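Putative N-acetylmuramoyl-L-alanine amidase,autolysin cwp6 (PDB 5J72) is a cell wall protein of Clostridium difficile that probably hydrolyses the amide bond between N-acetylmuramic acid and L-alanine in peptidoglycan with a zinc-dependent amidase domain. Local coordinates at residues Val88-Lys91 against Glu92-Glu95; Val217-Lys220 against Ala221-Ile225; Gly298-Asn301 against Trp302-Gln306; Asn350-Val353 against Ile354-Phe357; Ile607-Lys610 against Ser611-Asp614. All blocks are in the same frame, centred on the assembly; numbering follows the deposited sequence.

Contact 1: residues Val88-Lys91 against Glu92-Glu95; sequences VLNK and EDLE
Asn90 and Asp93 exchange hydrogen bonds across the first turn of helix 91-96, a capping box in which each side chain serves the other residue's backbone N-H. Asp93 can be followed outward. Its CB lies 3.5 Å from Asn90 O. CG comes next to Asn90 OD1, and the carboxylate is inclined by 30° to the amide plane. OD1 accepts from Asn90 N at 3.1 Å, the N-H arriving from above the carboxylate plane. OD2 accepts a hydrogen bond from a water 2.7 Å away, and the same water donates to Asn90 OD1. In return Asn90 OD1 accepts from Asp93 N at 3.2 Å; Asn90 CG sits between its own backbone N and carbonyl carbon (chi1 64°), which turns the amide oxygen back over the start of the helix. Behind the box, Leu89 CB meets Leu94 CD2 at 3.8 Å, the two leucines crossing at about a right angle, and Leu94 also rests on Ile78, Leu99 and Leu101. Ordinary helical bonds follow, such as Leu94 N to Asn90 O. The oxygens Asn90 OD1 and Asp93 OD1 stand only 3.2 Å apart, both acceptors; their proximity is probably offset by the N-H groups and the shared water, and a negative carboxylate at this N-terminus should interact favourably with the helix dipole.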
loop_
_atom_site.group_PDB
_atom_site.type_symbol
_atom_site.label_atom_id
_atom_site.label_comp_id
_atom_site.label_asym_id
_atom_site.label_seq_id
_atom_site.Cartn_x
_atom_site.Cartn_y
_atom_site.Cartn_z
ATOM N N VAL A 88 33.477 -7.100 -28.770
ATOM C CA VAL A 88 32.038 -7.311 -28.731
ATOM C C VAL A 88 31.779 -8.728 -28.373
ATOM O O VAL A 88 32.364 -9.650 -28.979
ATOM C CB VAL A 88 31.409 -7.011 -30.121
ATOM C CG1 VAL A 88 29.939 -7.427 -30.167
ATOM C CG2 VAL A 88 31.561 -5.511 -30.435
ATOM N N LEU A 89 30.939 -8.928 -27.359
ATOM C CA LEU A 89 30.520 -10.262 -26.990
ATOM C C LEU A 89 29.143 -10.477 -27.638
ATOM O O LEU A 89 28.167 -9.790 -27.239
ATOM C CB LEU A 89 30.362 -10.413 -25.449
ATOM C CG LEU A 89 31.663 -9.976 -24.668
ATOM C CD1 LEU A 89 31.400 -9.956 -23.158
ATOM C CD2 LEU A 89 32.780 -10.950 -24.967
ATOM N N ASN A 90 29.029 -11.390 -28.607
ATOM C CA ASN A 90 27.705 -11.609 -29.188
ATOM C C ASN A 90 26.976 -12.736 -28.434
ATOM O O ASN A 90 27.482 -13.197 -27.386
ATOM C CB ASN A 90 27.839 -11.882 -30.754
ATOM C CG ASN A 90 28.592 -13.138 -31.094
ATOM O OD1 ASN A 90 28.941 -13.981 -30.236
ATOM N ND2 ASN A 90 28.841 -13.376 -32.386
ATOM N N LYS A 91 25.807 -13.160 -28.915
ATOM C CA LYS A 91 25.026 -14.200 -28.162
ATOM C C LYS A 91 25.791 -15.405 -27.867
ATOM O O LYS A 91 25.767 -15.903 -26.737
ATOM C CB LYS A 91 23.824 -14.675 -28.953
ATOM C CG LYS A 91 22.839 -13.581 -29.199
ATOM C CD LYS A 91 21.422 -14.105 -28.892
ATOM C CE LYS A 91 21.066 -15.279 -29.715
ATOM N NZ LYS A 91 19.655 -15.121 -30.227
ATOM N N GLU A 92 26.490 -15.937 -28.890
ATOM C CA GLU A 92 27.274 -17.156 -28.644
ATOM C C GLU A 92 28.364 -16.928 -27.630
ATOM O O GLU A 92 28.609 -17.805 -26.796
ATOM C CB GLU A 92 27.854 -17.656 -30.003
ATOM C CG GLU A 92 28.742 -18.866 -29.839
ATOM C CD GLU A 92 29.158 -19.476 -31.223
ATOM O OE1 GLU A 92 29.862 -20.485 -31.212
ATOM O OE2 GLU A 92 28.776 -18.936 -32.298
ATOM N N ASP A 93 29.039 -15.788 -27.652
ATOM C CA ASP A 93 30.109 -15.553 -26.656
ATOM C C ASP A 93 29.478 -15.471 -25.282
ATOM O O ASP A 93 30.018 -16.011 -24.311
ATOM C CB ASP A 93 30.810 -14.186 -26.905
ATOM C CG ASP A 93 31.501 -14.137 -28.269
ATOM O OD1 ASP A 93 31.652 -13.007 -28.835
ATOM O OD2 ASP A 93 31.877 -15.208 -28.768
ATOM N N LEU A 94 28.351 -14.749 -25.166
ATOM C CA LEU A 94 27.738 -14.602 -23.846
ATOM C C LEU A 94 27.281 -15.982 -23.293
ATOM O O LEU A 94 27.441 -16.230 -22.084
ATOM C CB LEU A 94 26.575 -13.637 -23.900
ATOM C CG LEU A 94 26.967 -12.212 -24.212
ATOM C CD1 LEU A 94 25.724 -11.406 -24.503
ATOM C CD2 LEU A 94 27.662 -11.648 -23.039
ATOM N N GLU A 95 26.740 -16.840 -24.145
ATOM C CA GLU A 95 26.320 -18.177 -23.735
ATOM C C GLU A 95 27.548 -19.015 -23.371
ATOM O O GLU A 95 27.460 -19.839 -22.464
ATOM C CB GLU A 95 25.544 -18.859 -24.847
ATOM C CG GLU A 95 24.165 -18.243 -24.980
ATOM C CD GLU A 95 23.419 -18.728 -26.220
ATOM O OE1 GLU A 95 22.191 -18.628 -26.233
ATOM O OE2 GLU A 95 24.071 -19.194 -27.192
HETATM O O HOH W 1 30.994 -15.651 -31.330
#

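Contact 2: residues Val217-Lys220 against Ala221-Ile225; sequences VSQK and AVSQI
From Gln219 onward the backbone winds as a helix, with Val222 N bonded to Ser218 O at 3.0 Å and Ser223 N to Gln219 O at 2.9 Å. This is the N-terminal turn of helix 219-228, the crossover helix of a beta-alpha-beta unit between strands 207-211 and 232-236, and Ser218 is its N-cap. The serine OG, held between its backbone N and carbonyl carbon, faces the first N-H groups of the helix. It accepts from Lys220 N at 3.0 Å and, weakly, from Ala221 N at 3.5 Å. Its stronger polar partner is Asp190, and it also bonds to Lys189 O, which ties the cap to the loop after strand 184-187.

Beneath the cap, Val217 CG1 touches the methyl of Ala221 at 3.6 Å, a hydrophobic contact reaching from before the N-cap into the first turn. Val217 and Val222 both continue onto Ile210 of strand 207-211, the buried side of the helix. On the outer side Gln219 bends at chi2 (52°), folding its amide back along the helix. The amide passes obliquely over Val222, with OE1 3.7 Å from Val222 CB, and thereby places its nitrogen beside the next residue's hydroxyl. There Gln219 NE2 donates to Ser223 OG at 3.1 Å, the hydroxyl lying 23° out of the amide plane and the N-H angle a bent 137°.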
loop_
_atom_site.group_PDB
_atom_site.type_symbol
_atom_site.label_atom_id
_atom_site.label_comp_id
_atom_site.label_asym_id
_atom_site.label_seq_id
_atom_site.Cartn_x
_atom_site.Cartn_y
_atom_site.Cartn_z
ATOM N N VAL A 217 12.140 -21.615 12.962
ATOM C CA VAL A 217 12.645 -22.483 11.894
ATOM C C VAL A 217 13.741 -23.337 12.540
ATOM O O VAL A 217 14.818 -22.831 12.864
ATOM C CB VAL A 217 13.176 -21.644 10.698
ATOM C CG1 VAL A 217 13.610 -22.610 9.572
ATOM C CG2 VAL A 217 12.068 -20.687 10.205
ATOM N N SER A 218 13.456 -24.605 12.705
ATOM C CA SER A 218 14.347 -25.541 13.441
ATOM C C SER A 218 15.475 -26.135 12.613
ATOM O O SER A 218 15.553 -25.927 11.399
ATOM C CB SER A 218 13.506 -26.705 13.970
ATOM O OG SER A 218 13.260 -27.644 12.946
ATOM N N GLN A 219 16.346 -26.893 13.279
ATOM C CA GLN A 219 17.437 -27.590 12.618
ATOM C C GLN A 219 16.861 -28.598 11.632
ATOM O O GLN A 219 17.534 -28.982 10.678
ATOM C CB GLN A 219 18.274 -28.349 13.669
ATOM C CG GLN A 219 19.376 -29.199 13.009
ATOM C CD GLN A 219 20.259 -28.428 12.014
ATOM O OE1 GLN A 219 20.641 -27.256 12.229
ATOM N NE2 GLN A 219 20.565 -29.065 10.883
ATOM N N LYS A 220 15.633 -29.074 11.865
ATOM C CA LYS A 220 15.080 -30.049 10.932
ATOM C C LYS A 220 14.814 -29.342 9.606
ATOM O O LYS A 220 15.007 -29.941 8.551
ATOM C CB LYS A 220 13.759 -30.639 11.426
ATOM C CG LYS A 220 13.868 -31.271 12.815
ATOM C CD LYS A 220 12.903 -32.445 12.940
ATOM C CE LYS A 220 13.072 -33.124 14.309
ATOM N NZ LYS A 220 12.109 -34.239 14.475
ATOM N N ALA A 221 14.336 -28.082 9.671
ATOM C CA ALA A 221 14.148 -27.364 8.412
ATOM C C ALA A 221 15.540 -27.050 7.863
ATOM O O ALA A 221 15.720 -27.106 6.648
ATOM C CB ALA A 221 13.348 -26.063 8.636
ATOM N N VAL A 222 16.513 -26.719 8.698
ATOM C CA VAL A 222 17.826 -26.415 8.173
ATOM C C VAL A 222 18.324 -27.627 7.370
ATOM O O VAL A 222 18.859 -27.427 6.282
ATOM C CB VAL A 222 18.799 -26.029 9.289
ATOM C CG1 VAL A 222 20.217 -25.933 8.758
ATOM C CG2 VAL A 222 18.369 -24.691 9.918
ATOM N N SER A 223 18.128 -28.877 7.864
ATOM C CA SER A 223 18.632 -30.014 7.090
ATOM C C SER A 223 17.917 -30.165 5.833
ATOM O O SER A 223 18.563 -30.521 4.845
ATOM C CB SER A 223 18.526 -31.330 7.873
ATOM O OG SER A 223 19.135 -31.115 9.134
ATOM N N GLN A 224 16.615 -29.921 5.779
ATOM C CA GLN A 224 15.963 -30.094 4.471
ATOM C C GLN A 224 16.423 -28.993 3.461
ATOM O O GLN A 224 16.479 -29.242 2.265
ATOM C CB GLN A 224 14.446 -30.052 4.569
ATOM C CG GLN A 224 13.889 -31.252 5.301
ATOM C CD GLN A 224 12.391 -31.370 5.074
ATOM O OE1 GLN A 224 11.798 -30.714 4.231
ATOM N NE2 GLN A 224 11.734 -32.219 5.856
ATOM N N ILE A 225 16.762 -27.807 3.967
ATOM C CA ILE A 225 17.240 -26.758 3.061
ATOM C C ILE A 225 18.592 -27.224 2.506
ATOM O O ILE A 225 18.797 -27.160 1.299
ATOM C CB ILE A 225 17.409 -25.468 3.884
ATOM C CG1 ILE A 225 15.964 -24.885 4.205
ATOM C CG2 ILE A 225 18.278 -24.427 3.105
ATOM C CD1 ILE A 225 16.066 -23.744 5.215
#

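Contact 3: residues Gly298-Asn301 against Trp302-Gln306; sequences GTYN and WLSSQ
The ring of Tyr300 carries the hydroxyl of Ser304 over one face, with OG about 3.4 Å above the plane and displaced toward the rim on the CE2 side. The second flat group, the indole of Trp302, has CG of Gln306 on one face, 3.7 Å above the plane and likewise off-centre. Each ring is thus met by the residue four positions later, one turn along helix 297-306.

Ser304 OG does not merely rest on the tyrosine: it donates to Tyr300 O at 2.7 Å. Its OG stands anti to its own carbonyl carbon (chi1 -59°), which directs the hydroxyl back along the helix to the carbonyl one turn earlier. Tyr300 O also accepts the regular helical bond from Ser304 N at 2.8 Å. The two donors approach from opposite faces of the carbonyl plane, the hydroxyl 40° out of it, and a single oxygen is gripped twice.

On the inner side, Thr299 and Leu303 run side by side, pointing the same way, with Thr299 CG2 3.7 Å from Leu303 CD1. Toward the C-terminal end the spacing slackens: Ser305 N reaches Asn301 O only weakly, at 3.4 Å, and a water that donates to Asn301 O at 2.8 Å also binds Ser305 OG.

In the CWB2 module this helix packs against helix 241-253, where Thr299 and Trp302 lean on Leu246 and Trp302 extends over Ala249 and Lys250. Tyr300, Leu303 and Ser304 turn instead to Ile331, in the loop leading to strand 334-341.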
loop_
_atom_site.group_PDB
_atom_site.type_symbol
_atom_site.label_atom_id
_atom_site.label_comp_id
_atom_site.label_asym_id
_atom_site.label_seq_id
_atom_site.Cartn_x
_atom_site.Cartn_y
_atom_site.Cartn_z
ATOM N N GLY A 298 18.414 -2.414 25.011
ATOM C CA GLY A 298 19.466 -2.837 24.100
ATOM C C GLY A 298 19.368 -2.076 22.786
ATOM O O GLY A 298 20.383 -1.619 22.249
ATOM N N THR A 299 18.155 -1.944 22.268
ATOM C CA THR A 299 17.950 -1.176 21.008
ATOM C C THR A 299 18.366 0.262 21.206
ATOM O O THR A 299 19.142 0.832 20.419
ATOM C CB THR A 299 16.498 -1.288 20.645
ATOM O OG1 THR A 299 16.219 -2.690 20.522
ATOM C CG2 THR A 299 16.161 -0.590 19.326
ATOM N N TYR A 300 17.871 0.861 22.310
ATOM C CA TYR A 300 18.224 2.253 22.613
ATOM C C TYR A 300 19.727 2.445 22.675
ATOM O O TYR A 300 20.256 3.406 22.108
ATOM C CB TYR A 300 17.527 2.685 23.940
ATOM C CG TYR A 300 17.847 4.126 24.286
ATOM C CD1 TYR A 300 17.160 5.174 23.685
ATOM C CD2 TYR A 300 18.860 4.439 25.193
ATOM C CE1 TYR A 300 17.468 6.511 23.980
ATOM C CE2 TYR A 300 19.184 5.767 25.493
ATOM C CZ TYR A 300 18.481 6.799 24.891
ATOM O OH TYR A 300 18.790 8.108 25.220
ATOM N N ASN A 301 20.483 1.524 23.344
ATOM C CA ASN A 301 21.938 1.752 23.437
ATOM C C ASN A 301 22.607 1.696 22.094
ATOM O O ASN A 301 23.506 2.485 21.821
ATOM C CB ASN A 301 22.623 0.705 24.421
ATOM C CG ASN A 301 22.133 0.876 25.860
ATOM O OD1 ASN A 301 21.851 2.012 26.262
ATOM N ND2 ASN A 301 21.902 -0.175 26.665
ATOM N N TRP A 302 22.187 0.782 21.230
ATOM C CA TRP A 302 22.822 0.701 19.892
ATOM C C TRP A 302 22.404 1.923 19.052
ATOM O O TRP A 302 23.266 2.557 18.442
ATOM C CB TRP A 302 22.369 -0.637 19.252
ATOM C CG TRP A 302 23.022 -0.901 17.925
ATOM C CD1 TRP A 302 24.278 -1.366 17.701
ATOM C CD2 TRP A 302 22.458 -0.648 16.629
ATOM N NE1 TRP A 302 24.546 -1.400 16.372
ATOM C CE2 TRP A 302 23.440 -0.978 15.678
ATOM C CE3 TRP A 302 21.197 -0.189 16.180
ATOM C CZ2 TRP A 302 23.217 -0.863 14.299
ATOM C CZ3 TRP A 302 20.978 -0.076 14.817
ATOM C CH2 TRP A 302 21.989 -0.410 13.890
ATOM N N LEU A 303 21.108 2.269 19.025
ATOM C CA LEU A 303 20.658 3.431 18.234
ATOM C C LEU A 303 21.363 4.704 18.707
ATOM O O LEU A 303 21.709 5.555 17.892
ATOM C CB LEU A 303 19.153 3.627 18.426
ATOM C CG LEU A 303 18.249 2.536 17.806
ATOM C CD1 LEU A 303 16.823 2.894 18.206
ATOM C CD2 LEU A 303 18.435 2.452 16.233
ATOM N N SER A 304 21.586 4.830 20.050
ATOM C CA SER A 304 22.247 6.041 20.555
ATOM C C SER A 304 23.605 6.177 19.954
ATOM O O SER A 304 24.033 7.293 19.697
ATOM C CB SER A 304 22.373 6.015 22.083
ATOM O OG SER A 304 21.091 5.909 22.665
ATOM N N SER A 305 24.306 5.055 19.693
ATOM C CA SER A 305 25.635 5.174 19.112
ATOM C C SER A 305 25.652 5.200 17.566
ATOM O O SER A 305 26.738 5.294 16.978
ATOM C CB SER A 305 26.513 4.023 19.609
ATOM O OG SER A 305 26.231 3.782 20.976
ATOM N N GLN A 306 24.494 5.130 16.915
ATOM C CA GLN A 306 24.472 5.169 15.448
ATOM C C GLN A 306 24.481 6.552 14.861
ATOM O O GLN A 306 24.733 6.678 13.669
ATOM C CB GLN A 306 23.220 4.460 14.914
ATOM C CG GLN A 306 23.355 2.977 14.984
ATOM C CD GLN A 306 24.541 2.562 14.131
ATOM O OE1 GLN A 306 25.478 1.979 14.634
ATOM N NE2 GLN A 306 24.555 2.892 12.808
HETATM O O HOH W 2 25.187 4.040 23.484
#

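Contact 4: residues Asn350-Val353 against Ile354-Phe357; sequences NANV and IKTF
Thr356 and Asn352 are joined twice through one carbonyl. Among the hydrogen bonds, Thr356 OG1 donates to Asn352 O at 2.7 Å, while Thr356 N, the helical donor, reaches the same oxygen at 2.8 Å from the opposite face of its plane. Thr356 OG1 lies beside its own backbone N (chi1 -61°), and this rotation sets the hydroxyl over the preceding turn. Plain backbone bonds, such as Phe357 N to Val353 O, continue the helix around this doubled acceptor.

A further polar link runs along the outer surface. Lys355 and Asn352 extend side by side in the same direction, and a bend at chi3 (74°) brings Lys355 NZ to 3.0 Å from Asn352 OD1. The ammonium stands well above the amide plane, 57° out of it, away from the carbonyl lone pairs. Asn352 ND2 is occupied by Ser342 O, a bond that helps fix which end of the amide faces the lysine.

The apolar pair is Val353 and Phe357, whose CG1 and CD1 meet at 3.9 Å. Separately, Ile354 CD1 lies 3.6 Å from Asn350 OD1, a methyl packed against a polar oxygen. The asparagine amide is nevertheless well satisfied, its nitrogen by Asn275 and Ile391 O, its oxygen by Ile393 N.

Helix 346-357 packs among several elements of the CWB2 region. Val353 and Phe357 press on Ile276 of helix 270-283 and on Val341 of strand 334-341, Phe357 meets Tyr312 edge-to-face, Asn350 reaches strand 391-394, and Ile354 and Lys355 abut Asn406 of helix 404-409.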
loop_
_atom_site.group_PDB
_atom_site.type_symbol
_atom_site.label_atom_id
_atom_site.label_comp_id
_atom_site.label_asym_id
_atom_site.label_seq_id
_atom_site.Cartn_x
_atom_site.Cartn_y
_atom_site.Cartn_z
ATOM N N ASN A 350 -2.043 2.339 5.261
ATOM C CA ASN A 350 -1.404 2.012 3.960
ATOM C C ASN A 350 -1.496 3.224 3.027
ATOM O O ASN A 350 -0.499 3.649 2.410
ATOM C CB ASN A 350 -2.103 0.808 3.383
ATOM C CG ASN A 350 -1.442 0.343 2.083
ATOM O OD1 ASN A 350 -2.054 0.479 1.012
ATOM N ND2 ASN A 350 -0.179 -0.196 2.116
ATOM N N ALA A 351 -2.715 3.869 2.949
ATOM C CA ALA A 351 -2.864 5.036 2.047
ATOM C C ALA A 351 -2.027 6.195 2.532
ATOM O O ALA A 351 -1.445 6.915 1.690
ATOM C CB ALA A 351 -4.359 5.476 1.957
ATOM N N ASN A 352 -1.901 6.409 3.871
ATOM C CA ASN A 352 -1.099 7.568 4.311
ATOM C C ASN A 352 0.398 7.319 4.084
ATOM O O ASN A 352 1.166 8.285 3.844
ATOM C CB ASN A 352 -1.340 7.883 5.839
ATOM C CG ASN A 352 -2.676 8.628 6.005
ATOM O OD1 ASN A 352 -3.115 9.355 5.074
ATOM N ND2 ASN A 352 -3.366 8.492 7.119
ATOM N N VAL A 353 0.831 6.059 4.211
ATOM C CA VAL A 353 2.269 5.787 3.917
ATOM C C VAL A 353 2.525 6.054 2.423
ATOM O O VAL A 353 3.542 6.622 2.059
ATOM C CB VAL A 353 2.593 4.307 4.241
ATOM C CG1 VAL A 353 3.874 3.848 3.504
ATOM C CG2 VAL A 353 2.726 4.138 5.768
ATOM N N ILE A 354 1.620 5.546 1.553
ATOM C CA ILE A 354 1.816 5.797 0.117
ATOM C C ILE A 354 1.806 7.301 -0.119
ATOM O O ILE A 354 2.680 7.827 -0.803
ATOM C CB ILE A 354 0.713 5.035 -0.666
ATOM C CG1 ILE A 354 1.094 3.568 -0.658
ATOM C CG2 ILE A 354 0.606 5.456 -2.174
ATOM C CD1 ILE A 354 -0.052 2.579 -1.062
ATOM N N LYS A 355 0.840 8.028 0.475
ATOM C CA LYS A 355 0.831 9.470 0.240
ATOM C C LYS A 355 2.078 10.162 0.739
ATOM O O LYS A 355 2.610 11.053 0.062
ATOM C CB LYS A 355 -0.456 10.051 0.929
ATOM C CG LYS A 355 -0.471 11.564 1.025
ATOM C CD LYS A 355 -1.530 11.993 2.126
ATOM C CE LYS A 355 -0.986 11.691 3.510
ATOM N NZ LYS A 355 -1.948 12.045 4.598
ATOM N N THR A 356 2.588 9.758 1.891
ATOM C CA THR A 356 3.745 10.439 2.455
ATOM C C THR A 356 5.084 10.034 1.885
ATOM O O THR A 356 5.926 10.906 1.619
ATOM C CB THR A 356 3.772 10.073 3.942
ATOM O OG1 THR A 356 2.549 10.546 4.531
ATOM C CG2 THR A 356 4.992 10.665 4.708
ATOM N N PHE A 357 5.297 8.742 1.709
ATOM C CA PHE A 357 6.626 8.221 1.271
ATOM C C PHE A 357 6.752 7.959 -0.199
ATOM O O PHE A 357 7.878 7.676 -0.647
ATOM C CB PHE A 357 6.934 6.917 2.080
ATOM C CG PHE A 357 7.093 7.246 3.563
ATOM C CD1 PHE A 357 6.158 6.847 4.477
ATOM C CD2 PHE A 357 8.185 7.974 4.023
ATOM C CE1 PHE A 357 6.289 7.149 5.831
ATOM C CE2 PHE A 357 8.319 8.285 5.384
ATOM C CZ PHE A 357 7.375 7.866 6.268
#

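Contact 5: residues Ile607-Lys610 against Ser611-Asp614; sequences IDNK and SDMD
Lys610 and Asp614 form a salt bridge one turn apart on the short helix 610-614. The lysine leaves the backbone at an intermediate chi1 of -142° and bends again at chi2 and chi4, a curled path that brings its ammonium back over the carboxylate. NZ lies 2.7 Å from Asp614 OD1, meeting its syn lone pair, and a weaker bond reaches Asp614 OD2 at 2.9 Å. Both residues lie toward the outside of the turn.

Asn609 adopts a different shape: CG points opposite its backbone N (chi1 178°), with the amide swung so that OD1 comes back over the helix start. OD1 accepts from Asp612 N at 2.9 Å in the carbonyl plane, the bond that makes Asn609 the N-cap, while Asn609 ND2 donates to Gly536 O. Asp612 turns its carboxylate elsewhere, OD1 taking Gly540 N and Phe606 N.

Met613 is folded at both chi2 and chi3, which carries its sulfur to Ile607 in the preceding loop. SD touches Ile607 CG1 at 3.8 Å and CE comes within 3.6 Å of Ile607 CA; the two side chains cross at an angle. Ile607 O also bonds to Ser469.

The motif is an asparagine N-cap opening a helix just after strand 599-606 of the amidase domain, near the zinc site: the side chain of Ile607 lies about 4 Å from that of the zinc ligand Glu477.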
loop_
_atom_site.group_PDB
_atom_site.type_symbol
_atom_site.label_atom_id
_atom_site.label_comp_id
_atom_site.label_asym_id
_atom_site.label_seq_id
_atom_site.Cartn_x
_atom_site.Cartn_y
_atom_site.Cartn_z
ATOM N N ILE A 607 -20.491 19.467 17.143
ATOM C CA ILE A 607 -19.021 19.578 17.112
ATOM C C ILE A 607 -18.483 20.611 18.146
ATOM O O ILE A 607 -17.276 20.619 18.412
ATOM C CB ILE A 607 -18.562 19.942 15.651
ATOM C CG1 ILE A 607 -17.117 19.443 15.436
ATOM C CG2 ILE A 607 -18.653 21.486 15.383
ATOM C CD1 ILE A 607 -16.761 19.449 13.952
ATOM N N ASP A 608 -19.384 21.433 18.732
ATOM C CA ASP A 608 -19.048 22.446 19.758
ATOM C C ASP A 608 -19.580 21.978 21.121
ATOM O O ASP A 608 -19.662 22.782 22.044
ATOM C CB ASP A 608 -19.665 23.837 19.413
ATOM C CG ASP A 608 -21.182 23.780 19.177
ATOM O OD1 ASP A 608 -21.812 24.859 19.050
ATOM O OD2 ASP A 608 -21.746 22.644 19.117
ATOM N N ASN A 609 -19.963 20.694 21.268
ATOM C CA ASN A 609 -20.399 20.218 22.601
ATOM C C ASN A 609 -19.328 19.251 23.152
ATOM O O ASN A 609 -19.064 18.214 22.549
ATOM C CB ASN A 609 -21.759 19.527 22.560
ATOM C CG ASN A 609 -22.129 19.010 23.934
ATOM O OD1 ASN A 609 -21.804 17.856 24.277
ATOM N ND2 ASN A 609 -22.771 19.817 24.789
ATOM N N LYS A 610 -18.709 19.587 24.293
ATOM C CA LYS A 610 -17.642 18.754 24.862
ATOM C C LYS A 610 -18.055 17.319 25.179
ATOM O O LYS A 610 -17.274 16.394 24.939
ATOM C CB LYS A 610 -17.118 19.390 26.150
ATOM C CG LYS A 610 -15.608 19.208 26.253
ATOM C CD LYS A 610 -15.136 18.996 27.681
ATOM C CE LYS A 610 -13.685 18.625 27.640
ATOM N NZ LYS A 610 -13.534 17.153 27.674
ATOM N N SER A 611 -19.240 17.117 25.731
ATOM C CA SER A 611 -19.656 15.746 26.043
ATOM C C SER A 611 -19.729 14.855 24.728
ATOM O O SER A 611 -19.240 13.727 24.726
ATOM C CB SER A 611 -21.001 15.776 26.755
ATOM O OG SER A 611 -21.473 14.456 26.987
ATOM N N ASP A 612 -20.320 15.397 23.632
ATOM C CA ASP A 612 -20.431 14.713 22.331
ATOM C C ASP A 612 -19.051 14.466 21.757
ATOM O O ASP A 612 -18.728 13.341 21.399
ATOM C CB ASP A 612 -21.241 15.577 21.335
ATOM C CG ASP A 612 -22.736 15.569 21.543
ATOM O OD1 ASP A 612 -23.453 16.213 20.744
ATOM O OD2 ASP A 612 -23.200 14.910 22.499
ATOM N N MET A 613 -18.209 15.533 21.676
ATOM C CA MET A 613 -16.860 15.437 21.092
ATOM C C MET A 613 -15.914 14.546 21.878
ATOM O O MET A 613 -14.981 13.977 21.300
ATOM C CB MET A 613 -16.257 16.843 20.946
ATOM C CG MET A 613 -17.002 17.633 19.917
ATOM S SD MET A 613 -16.649 16.889 18.270
ATOM C CE MET A 613 -18.137 16.215 17.939
ATOM N N ASP A 614 -16.139 14.413 23.210
ATOM C CA ASP A 614 -15.301 13.507 24.011
ATOM C C ASP A 614 -15.504 12.017 23.497
ATOM O O ASP A 614 -14.613 11.172 23.635
ATOM C CB ASP A 614 -15.710 13.602 25.512
ATOM C CG ASP A 614 -15.090 14.797 26.232
ATOM O OD1 ASP A 614 -14.199 15.463 25.634
ATOM O OD2 ASP A 614 -15.493 15.072 27.386
#

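How the contacts relate
All five contacts are local turns of helix or helix starts, yet their surroundings differ. Contacts 1, 2 and 5 lie at N-termini capped by a side chain: a reciprocal capping box in the N-terminal domain, a serine cap in a CWB2 unit, and an asparagine cap in the amidase domain. Contacts 3 and 4 lie within helices and share a hydroxyl bonding to the carbonyl one turn back. Contact 4 is nearest the middle of the chain, about 7 Å from its centre, and half of its touching residues are buried; contact 1, about 41 Å out, is mainly exposed. A salt bridge between the two segments is found only in contact 5. Contacts 1 and 5, centres about 75 Å apart, lie on opposite sides of the centre.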